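Local coordinates for protein prefoldin beta subunit 1 (Thermococcus sp., PDB 2ZQM) that acts as a molecular chaperone able to stabilize a range of proteins, probably without ATP, in archaeal de novo folding, at residues L22-V32 with L86-L96; I46-K57 with T67-K76. One frame throughout, in Å; residues are numbered along the deposited sequence. Where two conformers were deposited one is given.

Contact 1: L22-V32 with L86-L96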
loop_
_atom_site.group_PDB
_atom_site.type_symbol
_atom_site.label_atom_id
_atom_site.label_comp_id
_atom_site.label_asym_id
_atom_site.label_seq_id
_atom_site.Cartn_x
_atom_site.Cartn_y
_atom_site.Cartn_z
ATOM N N LEU A 22 11.003 13.151 -14.795
ATOM C CA LEU A 22 11.032 14.174 -13.740
ATOM C C LEU A 22 9.957 13.883 -12.691
ATOM O O LEU A 22 10.167 14.050 -11.487
ATOM C CB LEU A 22 10.811 15.573 -14.335
ATOM C CG LEU A 22 10.676 16.747 -13.354
ATOM C CD1 LEU A 22 11.972 16.959 -12.599
ATOM C CD2 LEU A 22 10.310 18.013 -14.118
ATOM N N GLN A 23 8.791 13.468 -13.156
ATOM C CA GLN A 23 7.706 13.137 -12.248
ATOM C C GLN A 23 8.202 12.082 -11.242
ATOM O O GLN A 23 7.956 12.185 -10.038
ATOM C CB GLN A 23 6.531 12.598 -13.061
ATOM C CG GLN A 23 5.209 12.543 -12.335
ATOM C CD GLN A 23 4.111 11.973 -13.213
ATOM O OE1 GLN A 23 3.968 12.361 -14.376
ATOM N NE2 GLN A 23 3.328 11.054 -12.665
ATOM N N LEU A 24 8.908 11.071 -11.738
ATOM C CA LEU A 24 9.424 10.014 -10.868
ATOM C C LEU A 24 10.467 10.551 -9.885
ATOM O O LEU A 24 10.400 10.277 -8.677
ATOM C CB LEU A 24 10.035 8.887 -11.705
ATOM C CG LEU A 24 10.786 7.786 -10.939
ATOM C CD1 LEU A 24 9.836 7.053 -9.978
ATOM C CD2 LEU A 24 11.406 6.812 -11.939
ATOM N N VAL A 25 11.428 11.319 -10.393
ATOM C CA VAL A 25 12.471 11.883 -9.538
ATOM C C VAL A 25 11.855 12.728 -8.437
ATOM O O VAL A 25 12.287 12.684 -7.280
ATOM C CB VAL A 25 13.470 12.744 -10.362
ATOM C CG1 VAL A 25 14.361 13.584 -9.437
ATOM C CG2 VAL A 25 14.348 11.822 -11.222
ATOM N N VAL A 26 10.830 13.493 -8.794
ATOM C CA VAL A 26 10.157 14.340 -7.817
ATOM C C VAL A 26 9.452 13.481 -6.766
ATOM O O VAL A 26 9.464 13.804 -5.572
ATOM C CB VAL A 26 9.163 15.292 -8.518
ATOM C CG1 VAL A 26 8.244 15.962 -7.491
ATOM C CG2 VAL A 26 9.947 16.360 -9.269
ATOM N N GLN A 27 8.847 12.379 -7.197
ATOM C CA GLN A 27 8.192 11.494 -6.241
ATOM C C GLN A 27 9.259 10.874 -5.327
ATOM O O GLN A 27 9.024 10.680 -4.135
ATOM C CB GLN A 27 7.426 10.384 -6.962
ATOM C CG GLN A 27 6.360 10.891 -7.924
ATOM C CD GLN A 27 5.661 9.771 -8.683
ATOM O OE1 GLN A 27 6.283 8.777 -9.064
ATOM N NE2 GLN A 27 4.365 9.940 -8.925
ATOM N N GLN A 28 10.430 10.552 -5.876
ATOM C CA GLN A 28 11.479 9.966 -5.047
ATOM C C GLN A 28 11.970 11.000 -4.058
ATOM O O GLN A 28 12.214 10.692 -2.888
ATOM C CB GLN A 28 12.668 9.473 -5.895
ATOM C CG GLN A 28 12.326 8.340 -6.846
ATOM C CD GLN A 28 13.472 7.972 -7.778
ATOM O OE1 GLN A 28 14.174 8.838 -8.294
ATOM N NE2 GLN A 28 13.643 6.683 -8.015
ATOM N N LYS A 29 12.118 12.235 -4.532
ATOM C CA LYS A 29 12.581 13.317 -3.680
ATOM C C LYS A 29 11.597 13.566 -2.530
ATOM O O LYS A 29 11.997 13.738 -1.369
ATOM C CB LYS A 29 12.748 14.600 -4.500
ATOM C CG LYS A 29 13.361 15.752 -3.703
ATOM C CD LYS A 29 13.347 17.073 -4.457
ATOM C CE LYS A 29 11.933 17.577 -4.677
ATOM N NZ LYS A 29 11.952 18.929 -5.293
ATOM N N GLN A 30 10.308 13.578 -2.851
ATOM C CA GLN A 30 9.286 13.818 -1.841
ATOM C C GLN A 30 9.203 12.701 -0.801
ATOM O O GLN A 30 8.899 12.955 0.361
ATOM C CB GLN A 30 7.934 14.033 -2.517
ATOM C CG GLN A 30 7.933 15.238 -3.427
ATOM C CD GLN A 30 6.611 15.451 -4.137
ATOM O OE1 GLN A 30 5.859 14.505 -4.386
ATOM N NE2 GLN A 30 6.332 16.699 -4.487
ATOM N N LYS A 31 9.457 11.466 -1.204
ATOM C CA LYS A 31 9.437 10.399 -0.227
ATOM C C LYS A 31 10.608 10.639 0.741
ATOM O O LYS A 31 10.455 10.559 1.960
ATOM C CB LYS A 31 9.575 9.033 -0.898
ATOM C CG LYS A 31 9.520 7.878 0.093
ATOM C CD LYS A 31 9.531 6.518 -0.591
ATOM C CE LYS A 31 9.476 5.387 0.437
ATOM N NZ LYS A 31 9.400 4.038 -0.191
ATOM N N VAL A 32 11.781 10.939 0.197
ATOM C CA VAL A 32 12.945 11.211 1.042
ATOM C C VAL A 32 12.686 12.413 1.970
ATOM O O VAL A 32 13.040 12.383 3.148
ATOM C CB VAL A 32 14.215 11.481 0.182
ATOM C CG1 VAL A 32 15.327 12.045 1.049
ATOM C CG2 VAL A 32 14.699 10.177 -0.463
ATOM N N LEU A 86 18.780 13.309 -0.344
ATOM C CA LEU A 86 17.942 14.388 -0.827
ATOM C C LEU A 86 18.725 15.270 -1.800
ATOM O O LEU A 86 18.225 15.624 -2.861
ATOM C CB LEU A 86 17.428 15.228 0.350
ATOM C CG LEU A 86 16.568 16.433 -0.050
ATOM C CD1 LEU A 86 15.352 15.924 -0.791
ATOM C CD2 LEU A 86 16.158 17.241 1.192
ATOM N N ASN A 87 19.956 15.620 -1.446
ATOM C CA ASN A 87 20.758 16.459 -2.324
ATOM C C ASN A 87 21.012 15.812 -3.677
ATOM O O ASN A 87 20.944 16.481 -4.700
ATOM C CB ASN A 87 22.096 16.800 -1.670
ATOM C CG ASN A 87 21.940 17.759 -0.517
ATOM O OD1 ASN A 87 20.878 18.358 -0.339
ATOM N ND2 ASN A 87 22.998 17.922 0.269
ATOM N N ALA A 88 21.316 14.519 -3.689
ATOM C CA ALA A 88 21.569 13.832 -4.952
ATOM C C ALA A 88 20.331 13.893 -5.846
ATOM O O ALA A 88 20.435 14.162 -7.054
ATOM C CB ALA A 88 21.967 12.393 -4.694
ATOM N N LEU A 89 19.157 13.654 -5.259
ATOM C CA LEU A 89 17.909 13.698 -6.025
ATOM C C LEU A 89 17.618 15.110 -6.536
ATOM O O LEU A 89 17.100 15.279 -7.641
ATOM C CB LEU A 89 16.732 13.189 -5.165
ATOM C CG LEU A 89 16.731 11.671 -4.949
ATOM C CD1 LEU A 89 15.727 11.273 -3.856
ATOM C CD2 LEU A 89 16.383 10.984 -6.266
ATOM N N GLU A 90 17.928 16.122 -5.727
ATOM C CA GLU A 90 17.716 17.507 -6.140
ATOM C C GLU A 90 18.666 17.837 -7.286
ATOM O O GLU A 90 18.324 18.632 -8.157
ATOM C CB GLU A 90 17.935 18.476 -4.970
ATOM C CG GLU A 90 16.826 18.410 -3.924
ATOM C CD GLU A 90 17.071 19.302 -2.715
ATOM O OE1 GLU A 90 18.247 19.609 -2.414
ATOM O OE2 GLU A 90 16.081 19.674 -2.045
ATOM N N ARG A 91 19.856 17.236 -7.294
ATOM C CA ARG A 91 20.783 17.479 -8.398
ATOM C C ARG A 91 20.223 16.841 -9.665
ATOM O O ARG A 91 20.307 17.428 -10.740
ATOM C CB ARG A 91 22.182 16.931 -8.098
ATOM C CG ARG A 91 22.972 17.822 -7.138
ATOM C CD ARG A 91 24.445 17.448 -7.092
ATOM N NE ARG A 91 24.668 16.177 -6.418
ATOM C CZ ARG A 91 24.809 16.031 -5.106
ATOM N NH1 ARG A 91 24.764 17.086 -4.304
ATOM N NH2 ARG A 91 24.976 14.820 -4.597
ATOM N N GLN A 92 19.640 15.647 -9.544
ATOM C CA GLN A 92 19.039 14.987 -10.709
ATOM C C GLN A 92 17.856 15.825 -11.211
ATOM O O GLN A 92 17.678 16.005 -12.419
ATOM C CB GLN A 92 18.530 13.598 -10.345
ATOM C CG GLN A 92 19.626 12.584 -10.058
ATOM C CD GLN A 92 19.107 11.166 -10.122
ATOM O OE1 GLN A 92 18.633 10.624 -9.129
ATOM N NE2 GLN A 92 19.177 10.565 -11.306
ATOM N N GLU A 93 17.040 16.319 -10.282
ATOM C CA GLU A 93 15.885 17.145 -10.630
ATOM C C GLU A 93 16.295 18.401 -11.399
ATOM O O GLU A 93 15.700 18.737 -12.428
ATOM C CB GLU A 93 15.112 17.543 -9.368
ATOM C CG GLU A 93 14.023 18.584 -9.619
ATOM C CD GLU A 93 13.259 18.969 -8.358
ATOM O OE1 GLU A 93 13.880 19.063 -7.281
ATOM O OE2 GLU A 93 12.037 19.197 -8.448
ATOM N N LYS A 94 17.304 19.100 -10.889
ATOM C CA LYS A 94 17.802 20.313 -11.535
ATOM C C LYS A 94 18.289 19.991 -12.950
ATOM O O LYS A 94 18.052 20.752 -13.883
ATOM C CB LYS A 94 18.938 20.919 -10.711
ATOM N N LYS A 95 18.974 18.867 -13.114
ATOM C CA LYS A 95 19.450 18.473 -14.432
ATOM C C LYS A 95 18.273 18.247 -15.377
ATOM O O LYS A 95 18.320 18.623 -16.551
ATOM C CB LYS A 95 20.257 17.182 -14.363
ATOM C CG LYS A 95 21.722 17.349 -14.018
ATOM C CD LYS A 95 22.421 15.987 -14.086
ATOM C CE LYS A 95 23.811 16.039 -13.504
ATOM N NZ LYS A 95 24.461 14.708 -13.578
ATOM N N LEU A 96 17.219 17.615 -14.874
ATOM C CA LEU A 96 16.061 17.345 -15.719
ATOM C C LEU A 96 15.338 18.618 -16.108
ATOM O O LEU A 96 14.884 18.752 -17.244
ATOM C CB LEU A 96 15.097 16.382 -15.032
ATOM C CG LEU A 96 15.339 14.912 -15.380
ATOM C CD1 LEU A 96 14.609 14.009 -14.388
ATOM C CD2 LEU A 96 14.885 14.666 -16.827
HETATM O O HOH W 1 13.234 21.145 -3.042
#

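Contact 2: I46-K57 with T67-K76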
loop_
_atom_site.group_PDB
_atom_site.type_symbol
_atom_site.label_atom_id
_atom_site.label_comp_id
_atom_site.label_asym_id
_atom_site.label_seq_id
_atom_site.Cartn_x
_atom_site.Cartn_y
_atom_site.Cartn_z
ATOM N N ILE A 46 13.195 13.820 21.006
ATOM C CA ILE A 46 14.076 13.069 21.889
ATOM C C ILE A 46 15.074 14.015 22.559
ATOM O O ILE A 46 15.425 13.843 23.722
ATOM C CB ILE A 46 14.838 11.949 21.121
ATOM C CG1 ILE A 46 13.833 10.902 20.612
ATOM C CG2 ILE A 46 15.910 11.308 22.019
ATOM C CD1 ILE A 46 13.037 10.211 21.707
ATOM N N GLU A 47 15.527 15.022 21.834
ATOM C CA GLU A 47 16.485 15.936 22.423
ATOM C C GLU A 47 15.892 16.742 23.574
ATOM O O GLU A 47 16.628 17.195 24.453
ATOM C CB GLU A 47 17.057 16.858 21.352
ATOM C CG GLU A 47 18.001 16.108 20.422
ATOM C CD GLU A 47 18.760 17.019 19.494
ATOM O OE1 GLU A 47 18.177 18.024 19.050
ATOM O OE2 GLU A 47 19.934 16.722 19.198
ATOM N N SER A 48 14.569 16.900 23.587
ATOM C CA SER A 48 13.926 17.659 24.660
ATOM C C SER A 48 13.783 16.868 25.960
ATOM O O SER A 48 13.409 17.430 26.990
ATOM C CB SER A 48 12.551 18.180 24.211
ATOM O OG SER A 48 11.580 17.146 24.184
ATOM N N LEU A 49 14.079 15.569 25.926
ATOM C CA LEU A 49 13.981 14.727 27.120
ATOM C C LEU A 49 15.106 14.961 28.133
ATOM O O LEU A 49 16.211 15.373 27.764
ATOM C CB LEU A 49 14.025 13.251 26.729
ATOM C CG LEU A 49 12.949 12.712 25.788
ATOM C CD1 LEU A 49 13.274 11.277 25.447
ATOM C CD2 LEU A 49 11.589 12.816 26.445
ATOM N N PRO A 50 14.841 14.697 29.428
ATOM C CA PRO A 50 15.905 14.896 30.412
ATOM C C PRO A 50 16.967 13.844 30.108
ATOM O O PRO A 50 16.638 12.754 29.636
ATOM C CB PRO A 50 15.194 14.680 31.751
ATOM C CG PRO A 50 14.047 13.795 31.412
ATOM C CD PRO A 50 13.571 14.349 30.091
ATOM N N ASP A 51 18.230 14.172 30.361
ATOM C CA ASP A 51 19.336 13.259 30.065
ATOM C C ASP A 51 19.205 11.848 30.641
ATOM O O ASP A 51 19.736 10.887 30.075
ATOM C CB ASP A 51 20.662 13.879 30.525
ATOM C CG ASP A 51 21.878 13.054 30.099
ATOM O OD1 ASP A 51 22.055 12.824 28.880
ATOM O OD2 ASP A 51 22.659 12.641 30.982
ATOM N N ASP A 52 18.488 11.717 31.747
ATOM C CA ASP A 52 18.317 10.418 32.395
ATOM C C ASP A 52 16.996 9.746 32.025
ATOM O O ASP A 52 16.597 8.762 32.646
ATOM C CB ASP A 52 18.393 10.589 33.920
ATOM C CG ASP A 52 17.199 11.350 34.490
ATOM O OD1 ASP A 52 16.798 12.379 33.905
ATOM O OD2 ASP A 52 16.665 10.923 35.536
ATOM N N ALA A 53 16.317 10.280 31.018
ATOM C CA ALA A 53 15.040 9.719 30.596
ATOM C C ALA A 53 15.231 8.284 30.149
ATOM O O ALA A 53 16.251 7.950 29.561
ATOM C CB ALA A 53 14.463 10.533 29.455
ATOM N N VAL A 54 14.257 7.432 30.446
ATOM C CA VAL A 54 14.321 6.038 30.019
ATOM C C VAL A 54 13.925 5.957 28.535
ATOM O O VAL A 54 12.913 6.530 28.123
ATOM C CB VAL A 54 13.363 5.155 30.858
ATOM C CG1 VAL A 54 11.927 5.628 30.690
ATOM C CG2 VAL A 54 13.506 3.700 30.444
ATOM N N VAL A 55 14.727 5.264 27.728
ATOM C CA VAL A 55 14.431 5.135 26.306
ATOM C C VAL A 55 14.623 3.695 25.823
ATOM O O VAL A 55 15.610 3.054 26.163
ATOM C CB VAL A 55 15.347 6.066 25.441
ATOM C CG1 VAL A 55 14.965 5.957 23.968
ATOM C CG2 VAL A 55 15.228 7.509 25.898
ATOM N N TYR A 56 13.667 3.196 25.036
ATOM C CA TYR A 56 13.745 1.851 24.450
ATOM C C TYR A 56 13.707 2.041 22.939
ATOM O O TYR A 56 13.173 3.026 22.448
ATOM C CB TYR A 56 12.538 0.984 24.852
ATOM C CG TYR A 56 12.493 0.611 26.314
ATOM C CD1 TYR A 56 13.011 -0.603 26.764
ATOM C CD2 TYR A 56 11.976 1.498 27.258
ATOM C CE1 TYR A 56 13.016 -0.922 28.128
ATOM C CE2 TYR A 56 11.979 1.193 28.614
ATOM C CZ TYR A 56 12.503 -0.017 29.042
ATOM O OH TYR A 56 12.512 -0.303 30.391
ATOM N N LYS A 57 14.264 1.100 22.195
ATOM C CA LYS A 57 14.230 1.210 20.747
ATOM C C LYS A 57 13.709 -0.099 20.182
ATOM O O LYS A 57 13.799 -1.139 20.827
ATOM C CB LYS A 57 15.623 1.510 20.174
ATOM C CG LYS A 57 16.676 0.452 20.468
ATOM C CD LYS A 57 17.978 0.733 19.709
ATOM C CE LYS A 57 17.773 0.631 18.196
ATOM N NZ LYS A 57 19.054 0.775 17.408
ATOM N N THR A 67 19.578 4.447 25.301
ATOM C CA THR A 67 19.707 5.635 26.141
ATOM C C THR A 67 19.391 6.857 25.304
ATOM O O THR A 67 19.324 6.774 24.077
ATOM C CB THR A 67 21.143 5.845 26.714
ATOM O OG1 THR A 67 22.041 6.161 25.640
ATOM C CG2 THR A 67 21.633 4.602 27.466
ATOM N N LYS A 68 19.198 7.996 25.962
ATOM C CA LYS A 68 18.908 9.208 25.227
ATOM C C LYS A 68 20.021 9.531 24.244
ATOM O O LYS A 68 19.753 9.782 23.068
ATOM C CB LYS A 68 18.717 10.400 26.161
ATOM C CG LYS A 68 18.494 11.701 25.400
ATOM C CD LYS A 68 18.410 12.917 26.321
ATOM C CE LYS A 68 18.283 14.199 25.508
ATOM N NZ LYS A 68 18.340 15.439 26.342
ATOM N N ASP A 69 21.268 9.519 24.713
ATOM C CA ASP A 69 22.393 9.847 23.828
ATOM C C ASP A 69 22.526 8.914 22.630
ATOM O O ASP A 69 22.839 9.354 21.522
ATOM C CB ASP A 69 23.711 9.877 24.618
ATOM C CG ASP A 69 23.917 11.189 25.352
ATOM O OD1 ASP A 69 22.958 11.991 25.430
ATOM O OD2 ASP A 69 25.035 11.413 25.856
ATOM N N LYS A 70 22.287 7.627 22.832
ATOM C CA LYS A 70 22.396 6.699 21.720
ATOM C C LYS A 70 21.286 6.901 20.688
ATOM O O LYS A 70 21.518 6.818 19.477
ATOM C CB LYS A 70 22.389 5.270 22.248
ATOM C CG LYS A 70 23.610 4.961 23.088
ATOM C CD LYS A 70 23.470 3.623 23.802
ATOM C CE LYS A 70 24.694 3.329 24.656
ATOM N NZ LYS A 70 24.476 2.145 25.538
ATOM N N ALA A 71 20.075 7.167 21.155
ATOM C CA ALA A 71 18.966 7.374 20.231
ATOM C C ALA A 71 19.178 8.652 19.423
ATOM O O ALA A 71 18.879 8.705 18.227
ATOM C CB ALA A 71 17.665 7.447 21.004
ATOM N N VAL A 72 19.681 9.684 20.089
ATOM C CA VAL A 72 19.953 10.964 19.441
ATOM C C VAL A 72 20.997 10.736 18.341
ATOM O O VAL A 72 20.817 11.165 17.213
ATOM C CB VAL A 72 20.479 11.991 20.481
ATOM C CG1 VAL A 72 21.137 13.211 19.785
ATOM C CG2 VAL A 72 19.313 12.465 21.346
ATOM N N ALA A 73 22.064 10.018 18.669
ATOM C CA ALA A 73 23.123 9.751 17.700
ATOM C C ALA A 73 22.601 9.003 16.480
ATOM O O ALA A 73 22.901 9.370 15.351
ATOM C CB ALA A 73 24.243 8.956 18.358
ATOM N N GLU A 74 21.819 7.952 16.715
ATOM C CA GLU A 74 21.273 7.166 15.624
ATOM C C GLU A 74 20.323 7.995 14.759
ATOM O O GLU A 74 20.252 7.788 13.554
ATOM C CB GLU A 74 20.575 5.917 16.183
ATOM C CG GLU A 74 21.559 4.897 16.760
ATOM C CD GLU A 74 20.885 3.678 17.373
ATOM O OE1 GLU A 74 20.046 3.056 16.693
ATOM O OE2 GLU A 74 21.201 3.335 18.534
ATOM N N LEU A 75 19.606 8.935 15.367
ATOM C CA LEU A 75 18.694 9.792 14.613
ATOM C C LEU A 75 19.507 10.804 13.804
ATOM O O LEU A 75 19.159 11.121 12.675
ATOM C CB LEU A 75 17.728 10.525 15.550
ATOM C CG LEU A 75 16.454 9.739 15.866
ATOM C CD1 LEU A 75 15.750 10.369 17.074
ATOM C CD2 LEU A 75 15.559 9.729 14.649
ATOM N N LYS A 76 20.587 11.320 14.383
ATOM C CA LYS A 76 21.422 12.266 13.634
ATOM C C LYS A 76 21.974 11.584 12.394
ATOM O O LYS A 76 22.039 12.182 11.304
ATOM C CB LYS A 76 22.589 12.763 14.495
ATOM C CG LYS A 76 22.153 13.765 15.550
ATOM C CD LYS A 76 23.293 14.147 16.471
ATOM C CE LYS A 76 22.902 15.346 17.346
ATOM N NZ LYS A 76 24.048 15.744 18.214
HETATM O O HOH W 2 18.677 8.255 28.771
#

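Contact 1: L22-V32 with L86-L96
K29 and E93 reach across the groove between two antiparallel helices and form a salt bridge. NZ of K29 lies 2.8 Å from OE1 of E93. It meets that oxygen on the syn side, 19° out of the carboxylate plane. The bond from NZ to OE2 of the same carboxylate is weak, so the ammonium holds mainly OE1. CG of the lysine lies anti to its N (chi1 -174°), and the chain bends at chi3, leaving NZ beside the carboxylate of E93. A water joins K29 NZ to E90 OE2 by two weak bonds.

The long side chains also pack through their carbons. CG of K29 rests 3.5 Å from CD1 of L86. CD of K29 meets CG of E90 where the two side chains cross at about a right angle. OE2 of E93 lies against CG2 of V26, and CG of E93 lies near CD1 of L22.

Apolar side chains fill the inner line of the contact. V25 points CG1 at the backbone O of L89, 3.7 Å away, while CG2 faces CD1 of L96. CD1 of L96 also reaches the CA of L22, 3.6 Å away. L89 spreads its two methyls: CD1 meets CG2 of V32 at 3.7 Å, and CD2 lies by OE1 of Q28.

V25, K29 and E93 each sit as a knob in a hole of four residues. This is knobs-into-holes packing of an antiparallel coiled coil within one chain, with 158° between the helix directions. The pair lies midway along the arm made by helices 6-47 and 68-111. L22 continues onto N97 and L100, V32 onto L82 and R85, L86 onto L36, and L96 onto Y18. No other chain of the assembly touches these two segments.

Contact 2: I46-K57 with T67-K76
V55 and T67 bring the two backbones near each other, CA to CA 5.3 Å, where strand 55-57 and helix 68-76 run at 45° to one another. K68 keeps CG anti to its N (chi1 177°) and stays extended, which carries NZ to the loop after helix 6-47. Its NZ donates to O of L49 at 2.6 Å, tilted 18° from the carbonyl plane. It also donates to O of E47 at 3.1 Å, from well above that carbonyl plane. With an alanine in place of K68, these two carbonyl oxygens would probably lose their shared donor, and the loop would be less firmly tied to the helix. The backbone N of K68 gives to a water, 2.9 Å away, which in turn donates to O of D51 and O of A53 in the turn 50-53. T67 is the N-cap, its OG1 accepting from N of K70.

I46 sits as a knob among K68, A71, V72 and L75. Its CG2 meets CG2 of V72 at 3.7 Å. CG1 of I46 meets CD1 of L75, the two side chains crossing at about a right angle. V55 turns CG1 toward CB of A71. K57 NZ bonds OE1 of E74 at 2.6 Å in one of two deposited conformers of E74, so this salt bridge is tentative.

K57 NZ has a second acidic partner, E45 of a third subunit. Strand 55-59 pairs with 62-66 and, across the interface, with a strand of a second subunit. L62 of that subunit packs on I46, K57 and A71, so the shared sheet meets the ends of both helices.

Both contacts join helix 6-47 to the chain's second helix, 68-111, and contact 2 is nested inside the loop that contact 1 closes. Contact 2 also brings in the loop and strand 55-59. Their centres are 31 Å apart. Both are surface contacts with few buried residues. Contact 1 is a repeating helix-on-helix seam along the arm, held by apolar contacts and by a lysine-glutamate pair that also serves as knobs. Contact 2 lies where the helices give way to the hairpin, so backbone carbonyls, a water and a helix cap enter its chemistry. It also meets other subunits, whereas contact 1 does not. This suits prefoldin, whose coiled-coil arms project from an oligomeric beta-sheet body.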